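Putative transcription factor (PDB 5D5W) binds heat-shock-element DNA through a winged helix-turn-helix domain and probably controls transcription in response to osmotic and oxidative stress. Local coordinates at residues Trp23-Glu34 and Asp81-Ala92. Sequence-based numbering, arbitrary orientation.
Sequences WSDDGDSFVVLE and DAWEFKHPEFRA
Over one face of the Trp23 indole sits the methyl of Ala92, its CB 3.8 Å from the centroid of the five-membered ring, a CH-pi contact. The far end of the same indole leans over a face of Phe90, where Trp23 CH2 comes to 3.4 Å from Phe90 CE2, with the ring planes 32° apart. Water 1 lies at the edge of the Phe90 ring, in its plane, accepting from His87 N. Ala92 N donates to Gly27 O (2.9 Å), tying the loop of residues 24-29 to the chain that follows strand 82-86. With Trp23 cut back to an alanine, the Ala92 methyl is likely to lose its aromatic cover and a gap to open over Phe90. Phe30, its chi1 of 79° tucking CG between backbone N and carbonyl carbon, lays CE2 3.7 Å from Phe85 CB. Two backbone N-H to O bonds join each antiparallel pair, Phe30-Phe85 and Val32-Trp83. On the face of Val31 and Glu84, Ser29 OG reaches Glu84 OE2 from the loop at 2.4 Å, a doubtful length. Phe30 and Phe90 touch Leu12 of helix 3-12, Phe30 and Phe85 Leu59 of helix 52-61; this apolar face thus seats what is, by family likeness, probably the DNA-recognition helix.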
ATOM      1  N   TRP B  23      -0.276  -8.822 -18.350  1.00 59.34           N
ATOM      2  CA  TRP B  23      -1.655  -8.849 -18.836  1.00 57.07           C
ATOM      3  C   TRP B  23      -2.362 -10.094 -18.323  1.00 59.82           C
ATOM      4  O   TRP B  23      -1.759 -11.161 -18.183  1.00 58.74           O
ATOM      5  CB  TRP B  23      -1.715  -8.875 -20.370  1.00 55.67           C
ATOM      6  CG  TRP B  23      -1.241  -7.631 -21.063  1.00 55.15           C
ATOM      7  CD1 TRP B  23      -0.045  -7.451 -21.693  1.00 56.50           C
ATOM      8  CD2 TRP B  23      -1.963  -6.402 -21.216  1.00 55.74           C
ATOM      9  NE1 TRP B  23       0.033  -6.178 -22.215  1.00 57.46           N
ATOM     10  CE2 TRP B  23      -1.132  -5.516 -21.939  1.00 56.51           C
ATOM     11  CE3 TRP B  23      -3.226  -5.961 -20.808  1.00 55.49           C
ATOM     12  CZ2 TRP B  23      -1.523  -4.220 -22.260  1.00 56.61           C
ATOM     13  CZ3 TRP B  23      -3.619  -4.669 -21.135  1.00 54.63           C
ATOM     14  CH2 TRP B  23      -2.770  -3.818 -21.856  1.00 56.61           C
ATOM     15  N   SER B  24      -3.654  -9.955 -18.060  1.00 65.85           N
ATOM     16  CA  SER B  24      -4.495 -11.098 -17.758  1.00 72.75           C
ATOM     17  C   SER B  24      -4.599 -11.942 -19.015  1.00 81.07           C
ATOM     18  O   SER B  24      -4.634 -11.408 -20.120  1.00 84.48           O
ATOM     19  CB  SER B  24      -5.892 -10.650 -17.328  1.00 73.32           C
ATOM     20  OG  SER B  24      -6.690 -10.326 -18.452  1.00 72.74           O
ATOM     21  N   ASP B  25      -4.659 -13.256 -18.833  1.00 93.74           N
ATOM     22  CA  ASP B  25      -4.713 -14.227 -19.941  1.00 98.00           C
ATOM     23  C   ASP B  25      -5.546 -13.752 -21.145  1.00 92.74           C
ATOM     24  O   ASP B  25      -5.091 -13.830 -22.295  1.00 81.96           O
ATOM     25  CB  ASP B  25      -5.262 -15.560 -19.421  1.00104.68           C
ATOM     26  CG  ASP B  25      -4.519 -16.054 -18.191  1.00110.57           C
ATOM     27  OD1 ASP B  25      -3.290 -16.286 -18.288  1.00117.25           O
ATOM     28  OD2 ASP B  25      -5.168 -16.187 -17.128  1.00109.00           O
ATOM     29  N   ASP B  26      -6.755 -13.264 -20.860  1.00 86.12           N
ATOM     30  CA  ASP B  26      -7.618 -12.646 -21.863  1.00 83.09           C
ATOM     31  C   ASP B  26      -6.871 -11.571 -22.632  1.00 77.57           C
ATOM     32  O   ASP B  26      -6.783 -11.619 -23.859  1.00 84.07           O
ATOM     33  CB  ASP B  26      -8.843 -12.005 -21.200  1.00 88.19           C
ATOM     34  CG  ASP B  26      -9.914 -13.016 -20.813  1.00 94.50           C
ATOM     35  OD1 ASP B  26      -9.710 -14.234 -21.016  1.00 98.96           O
ATOM     36  OD2 ASP B  26     -10.977 -12.582 -20.308  1.00 99.10           O
ATOM     37  N   GLY B  27      -6.319 -10.615 -21.892  1.00 70.31           N
ATOM     38  CA  GLY B  27      -5.648  -9.452 -22.477  1.00 66.05           C
ATOM     39  C   GLY B  27      -6.437  -8.168 -22.295  1.00 61.94           C
ATOM     40  O   GLY B  27      -6.052  -7.123 -22.813  1.00 57.41           O
ATOM     41  N   ASP B  28      -7.527  -8.253 -21.534  1.00 61.86           N
ATOM     42  CA  ASP B  28      -8.461  -7.145 -21.345  1.00 66.34           C
ATOM     43  C   ASP B  28      -8.328  -6.470 -19.973  1.00 64.94           C
ATOM     44  O   ASP B  28      -8.979  -5.454 -19.714  1.00 63.33           O
ATOM     45  CB  ASP B  28      -9.904  -7.633 -21.569  1.00 72.12           C
ATOM     46  CG  ASP B  28     -10.238  -8.915 -20.793  1.00 76.23           C
ATOM     47  OD1 ASP B  28      -9.546  -9.232 -19.795  1.00 75.49           O
ATOM     48  OD2 ASP B  28     -11.205  -9.608 -21.192  1.00 78.42           O
ATOM     49  N   SER B  29      -7.502  -7.062 -19.106  1.00 63.82           N
ATOM     50  CA  SER B  29      -7.084  -6.474 -17.822  1.00 60.62           C
ATOM     51  C   SER B  29      -5.617  -6.847 -17.548  1.00 60.45           C
ATOM     52  O   SER B  29      -5.055  -7.701 -18.243  1.00 59.52           O
ATOM     53  CB  SER B  29      -7.966  -6.974 -16.675  1.00 60.25           C
ATOM     54  OG  SER B  29      -7.774  -8.360 -16.431  1.00 56.69           O
ATOM     55  N   PHE B  30      -5.002  -6.196 -16.559  1.00 58.07           N
ATOM     56  CA  PHE B  30      -3.632  -6.517 -16.151  1.00 55.90           C
ATOM     57  C   PHE B  30      -3.562  -6.830 -14.660  1.00 56.87           C
ATOM     58  O   PHE B  30      -4.457  -6.476 -13.890  1.00 55.34           O
ATOM     59  CB  PHE B  30      -2.645  -5.400 -16.536  1.00 55.41           C
ATOM     60  CG  PHE B  30      -2.664  -4.216 -15.617  1.00 51.97           C
ATOM     61  CD1 PHE B  30      -1.745  -4.105 -14.577  1.00 51.96           C
ATOM     62  CD2 PHE B  30      -3.595  -3.210 -15.793  1.00 48.28           C
ATOM     63  CE1 PHE B  30      -1.774  -3.018 -13.715  1.00 50.26           C
ATOM     64  CE2 PHE B  30      -3.620  -2.120 -14.947  1.00 48.39           C
ATOM     65  CZ  PHE B  30      -2.713  -2.021 -13.907  1.00 49.11           C
ATOM     66  N   VAL B  31      -2.491  -7.519 -14.280  1.00 59.06           N
ATOM     67  CA  VAL B  31      -2.296  -7.999 -12.921  1.00 59.27           C
ATOM     68  C   VAL B  31      -0.966  -7.502 -12.391  1.00 62.72           C
ATOM     69  O   VAL B  31       0.037  -7.596 -13.087  1.00 64.63           O
ATOM     70  CB  VAL B  31      -2.258  -9.535 -12.881  1.00 58.37           C
ATOM     71  CG1 VAL B  31      -2.260 -10.032 -11.443  1.00 59.23           C
ATOM     72  CG2 VAL B  31      -3.433 -10.118 -13.650  1.00 59.22           C
ATOM     73  N   VAL B  32      -0.973  -6.971 -11.168  1.00 68.64           N
ATOM     74  CA  VAL B  32       0.251  -6.647 -10.424  1.00 74.65           C
ATOM     75  C   VAL B  32       0.300  -7.543  -9.190  1.00 79.36           C
ATOM     76  O   VAL B  32      -0.685  -7.666  -8.467  1.00 76.38           O
ATOM     77  CB  VAL B  32       0.306  -5.165  -9.996  1.00 75.95           C
ATOM     78  CG1 VAL B  32       1.525  -4.905  -9.122  1.00 79.44           C
ATOM     79  CG2 VAL B  32       0.334  -4.253 -11.212  1.00 75.64           C
ATOM     80  N   LEU B  33       1.455  -8.155  -8.951  1.00 92.01           N
ATOM     81  CA  LEU B  33       1.575  -9.258  -7.996  1.00103.89           C
ATOM     82  C   LEU B  33       3.016  -9.337  -7.523  1.00109.31           C
ATOM     83  O   LEU B  33       3.924  -9.213  -8.333  1.00119.74           O
ATOM     84  CB  LEU B  33       1.162 -10.567  -8.681  1.00106.46           C
ATOM     85  CG  LEU B  33       1.503 -11.906  -8.020  1.00110.94           C
ATOM     86  CD1 LEU B  33       0.938 -11.965  -6.606  1.00114.25           C
ATOM     87  CD2 LEU B  33       0.988 -13.066  -8.868  1.00110.92           C
ATOM     88  N   GLU B  34       3.224  -9.539  -6.222  1.00114.92           N
ATOM     89  CA  GLU B  34       4.567  -9.510  -5.613  1.00117.80           C
ATOM     90  C   GLU B  34       4.939  -8.044  -5.412  1.00108.79           C
ATOM     91  O   GLU B  34       5.875  -7.517  -6.028  1.00104.57           O
ATOM     92  CB  GLU B  34       5.617 -10.268  -6.456  1.00125.87           C
ATOM     93  CG  GLU B  34       6.904 -10.634  -5.719  1.00129.99           C
ATOM     94  CD  GLU B  34       7.871 -11.438  -6.584  1.00131.20           C
ATOM     95  OE1 GLU B  34       9.026 -10.988  -6.772  1.00126.42           O
ATOM     96  OE2 GLU B  34       7.478 -12.517  -7.084  1.00128.97           O
ATOM     97  N   ASP B  81      -1.152 -11.898  -3.183  1.00109.40           N
ATOM     98  CA  ASP B  81      -1.299 -10.448  -3.130  1.00105.87           C
ATOM     99  C   ASP B  81      -1.301  -9.902  -4.557  1.00 90.93           C
ATOM    100  O   ASP B  81      -0.451  -9.090  -4.941  1.00 86.51           O
ATOM    101  CB  ASP B  81      -0.161  -9.829  -2.306  1.00116.29           C
ATOM    102  CG  ASP B  81      -0.125 -10.349  -0.870  1.00122.91           C
ATOM    103  OD1 ASP B  81      -0.228 -11.582  -0.671  1.00125.67           O
ATOM    104  OD2 ASP B  81       0.021  -9.521   0.061  1.00126.62           O
ATOM    105  N   ALA B  82      -2.264 -10.376  -5.338  1.00 78.92           N
ATOM    106  CA  ALA B  82      -2.406  -9.981  -6.724  1.00 74.06           C
ATOM    107  C   ALA B  82      -3.523  -8.953  -6.839  1.00 72.23           C
ATOM    108  O   ALA B  82      -4.635  -9.170  -6.361  1.00 71.26           O
ATOM    109  CB  ALA B  82      -2.713 -11.190  -7.586  1.00 73.98           C
ATOM    110  N   TRP B  83      -3.202  -7.831  -7.474  1.00 68.15           N
ATOM    111  CA  TRP B  83      -4.139  -6.749  -7.702  1.00 62.09           C
ATOM    112  C   TRP B  83      -4.428  -6.720  -9.186  1.00 58.41           C
ATOM    113  O   TRP B  83      -3.499  -6.655  -9.983  1.00 61.70           O
ATOM    114  CB  TRP B  83      -3.504  -5.423  -7.286  1.00 61.68           C
ATOM    115  CG  TRP B  83      -3.319  -5.291  -5.820  1.00 62.40           C
ATOM    116  CD1 TRP B  83      -2.569  -6.089  -5.011  1.00 62.80           C
ATOM    117  CD2 TRP B  83      -3.895  -4.293  -4.980  1.00 62.21           C
ATOM    118  NE1 TRP B  83      -2.652  -5.654  -3.712  1.00 64.25           N
ATOM    119  CE2 TRP B  83      -3.453  -4.545  -3.669  1.00 63.77           C
ATOM    120  CE3 TRP B  83      -4.747  -3.205  -5.209  1.00 61.85           C
ATOM    121  CZ2 TRP B  83      -3.832  -3.746  -2.588  1.00 65.57           C
ATOM    122  CZ3 TRP B  83      -5.122  -2.416  -4.143  1.00 60.38           C
ATOM    123  CH2 TRP B  83      -4.670  -2.690  -2.847  1.00 63.12           C
ATOM    124  N   GLU B  84      -5.702  -6.766  -9.559  1.00 53.22           N
ATOM    125  CA  GLU B  84      -6.082  -6.733 -10.964  1.00 53.41           C
ATOM    126  C   GLU B  84      -6.901  -5.491 -11.265  1.00 53.96           C
ATOM    127  O   GLU B  84      -7.860  -5.211 -10.549  1.00 49.46           O
ATOM    128  CB  GLU B  84      -6.890  -7.973 -11.318  1.00 55.75           C
ATOM    129  CG  GLU B  84      -7.110  -8.129 -12.812  1.00 60.69           C
ATOM    130  CD  GLU B  84      -7.902  -9.365 -13.166  1.00 63.01           C
ATOM    131  OE1 GLU B  84      -8.346 -10.081 -12.249  1.00 62.83           O
ATOM    132  OE2 GLU B  84      -8.086  -9.615 -14.375  1.00 69.51           O
ATOM    133  N   PHE B  85      -6.528  -4.761 -12.320  1.00 53.50           N
ATOM    134  CA  PHE B  85      -7.249  -3.552 -12.730  1.00 53.26           C
ATOM    135  C   PHE B  85      -7.705  -3.610 -14.169  1.00 55.41           C
ATOM    136  O   PHE B  85      -7.075  -4.259 -15.006  1.00 56.82           O
ATOM    137  CB  PHE B  85      -6.385  -2.318 -12.546  1.00 53.66           C
ATOM    138  CG  PHE B  85      -6.058  -2.038 -11.121  1.00 51.54           C
ATOM    139  CD1 PHE B  85      -4.960  -2.640 -10.524  1.00 48.28           C
ATOM    140  CD2 PHE B  85      -6.857  -1.192 -10.373  1.00 51.01           C
ATOM    141  CE1 PHE B  85      -4.659  -2.399  -9.205  1.00 46.28           C
ATOM    142  CE2 PHE B  85      -6.560  -0.944  -9.049  1.00 50.96           C
ATOM    143  CZ  PHE B  85      -5.459  -1.553  -8.464  1.00 49.21           C
ATOM    144  N   LYS B  86      -8.796  -2.900 -14.451  1.00 58.23           N
ATOM    145  CA  LYS B  86      -9.450  -2.974 -15.751  1.00 60.13           C
ATOM    146  C   LYS B  86      -9.987  -1.624 -16.226  1.00 57.21           C
ATOM    147  O   LYS B  86     -10.671  -0.906 -15.498  1.00 53.99           O
ATOM    148  CB  LYS B  86     -10.590  -3.983 -15.691  1.00 65.26           C
ATOM    149  CG  LYS B  86     -11.014  -4.540 -17.040  1.00 70.72           C
ATOM    150  CD  LYS B  86     -12.110  -5.586 -16.861  1.00 75.65           C
ATOM    151  CE  LYS B  86     -11.995  -6.745 -17.844  1.00 80.38           C
ATOM    152  NZ  LYS B  86     -12.503  -8.022 -17.260  1.00 80.57           N
ATOM    153  N   HIS B  87      -9.627  -1.288 -17.454  1.00 58.26           N
ATOM    154  CA  HIS B  87     -10.262  -0.226 -18.205  1.00 63.22           C
ATOM    155  C   HIS B  87     -10.777  -0.891 -19.485  1.00 66.67           C
ATOM    156  O   HIS B  87     -10.068  -1.708 -20.081  1.00 63.15           O
ATOM    157  CB  HIS B  87      -9.251   0.861 -18.525  1.00 63.87           C
ATOM    158  CG  HIS B  87      -9.859   2.182 -18.876  1.00 65.24           C
ATOM    159  ND1 HIS B  87     -10.652   2.366 -19.985  1.00 68.26           N
ATOM    160  CD2 HIS B  87      -9.759   3.391 -18.281  1.00 65.61           C
ATOM    161  CE1 HIS B  87     -11.029   3.627 -20.053  1.00 68.07           C
ATOM    162  NE2 HIS B  87     -10.496   4.273 -19.031  1.00 68.33           N
ATOM    163  N   PRO B  88     -12.022  -0.576 -19.896  1.00 70.87           N
ATOM    164  CA  PRO B  88     -12.594  -1.178 -21.108  1.00 71.01           C
ATOM    165  C   PRO B  88     -11.770  -0.966 -22.385  1.00 68.76           C
ATOM    166  O   PRO B  88     -11.794  -1.812 -23.276  1.00 69.40           O
ATOM    167  CB  PRO B  88     -13.948  -0.474 -21.241  1.00 73.84           C
ATOM    168  CG  PRO B  88     -14.300  -0.052 -19.858  1.00 73.29           C
ATOM    169  CD  PRO B  88     -13.001   0.278 -19.193  1.00 72.59           C
ATOM    170  N   GLU B  89     -11.053   0.151 -22.450  1.00 69.15           N
ATOM    171  CA  GLU B  89     -10.300   0.563 -23.630  1.00 73.71           C
ATOM    172  C   GLU B  89      -8.784   0.317 -23.530  1.00 72.78           C
ATOM    173  O   GLU B  89      -8.048   0.603 -24.480  1.00 76.40           O
ATOM    174  CB  GLU B  89     -10.556   2.052 -23.873  1.00 81.15           C
ATOM    175  CG  GLU B  89     -12.035   2.426 -23.947  1.00 86.84           C
ATOM    176  CD  GLU B  89     -12.673   2.072 -25.283  1.00 90.75           C
ATOM    177  OE1 GLU B  89     -12.420   2.804 -26.265  1.00 96.74           O
ATOM    178  OE2 GLU B  89     -13.430   1.074 -25.356  1.00 87.73           O
ATOM    179  N   PHE B  90      -8.321  -0.185 -22.384  1.00 72.52           N
ATOM    180  CA  PHE B  90      -6.911  -0.566 -22.173  1.00 68.16           C
ATOM    181  C   PHE B  90      -6.821  -2.076 -22.336  1.00 67.98           C
ATOM    182  O   PHE B  90      -7.200  -2.824 -21.434  1.00 65.12           O
ATOM    183  CB  PHE B  90      -6.454  -0.149 -20.765  1.00 65.90           C
ATOM    184  CG  PHE B  90      -4.981  -0.356 -20.484  1.00 63.14           C
ATOM    185  CD1 PHE B  90      -4.025   0.501 -21.016  1.00 63.26           C
ATOM    186  CD2 PHE B  90      -4.555  -1.371 -19.640  1.00 62.05           C
ATOM    187  CE1 PHE B  90      -2.675   0.330 -20.739  1.00 59.76           C
ATOM    188  CE2 PHE B  90      -3.209  -1.540 -19.359  1.00 59.97           C
ATOM    189  CZ  PHE B  90      -2.269  -0.690 -19.909  1.00 57.72           C
ATOM    190  N   ARG B  91      -6.356  -2.520 -23.502  1.00 69.91           N
ATOM    191  CA  ARG B  91      -6.199  -3.947 -23.785  1.00 70.81           C
ATOM    192  C   ARG B  91      -4.901  -4.199 -24.513  1.00 69.00           C
ATOM    193  O   ARG B  91      -4.324  -3.289 -25.099  1.00 64.22           O
ATOM    194  CB  ARG B  91      -7.335  -4.467 -24.650  1.00 76.03           C
ATOM    195  CG  ARG B  91      -8.708  -3.968 -24.268  1.00 82.55           C
ATOM    196  CD  ARG B  91      -9.756  -4.895 -24.838  1.00 91.51           C
ATOM    197  NE  ARG B  91     -11.071  -4.269 -24.876  1.00104.44           N
ATOM    198  CZ  ARG B  91     -12.218  -4.932 -25.022  1.00116.77           C
ATOM    199  NH1 ARG B  91     -12.229  -6.261 -25.137  1.00117.20           N
ATOM    200  NH2 ARG B  91     -13.366  -4.259 -25.048  1.00124.18           N
ATOM    201  N   ALA B  92      -4.468  -5.455 -24.496  1.00 72.35           N
ATOM    202  CA  ALA B  92      -3.169  -5.844 -25.051  1.00 77.45           C
ATOM    203  C   ALA B  92      -3.024  -5.551 -26.554  1.00 80.72           C
ATOM    204  O   ALA B  92      -1.961  -5.117 -27.006  1.00 77.68           O
ATOM    205  CB  ALA B  92      -2.910  -7.318 -24.769  1.00 79.81           C
TER
HETATM  206  O   HOH W   1      -7.842  -3.119 -18.760  1.00 47.06           O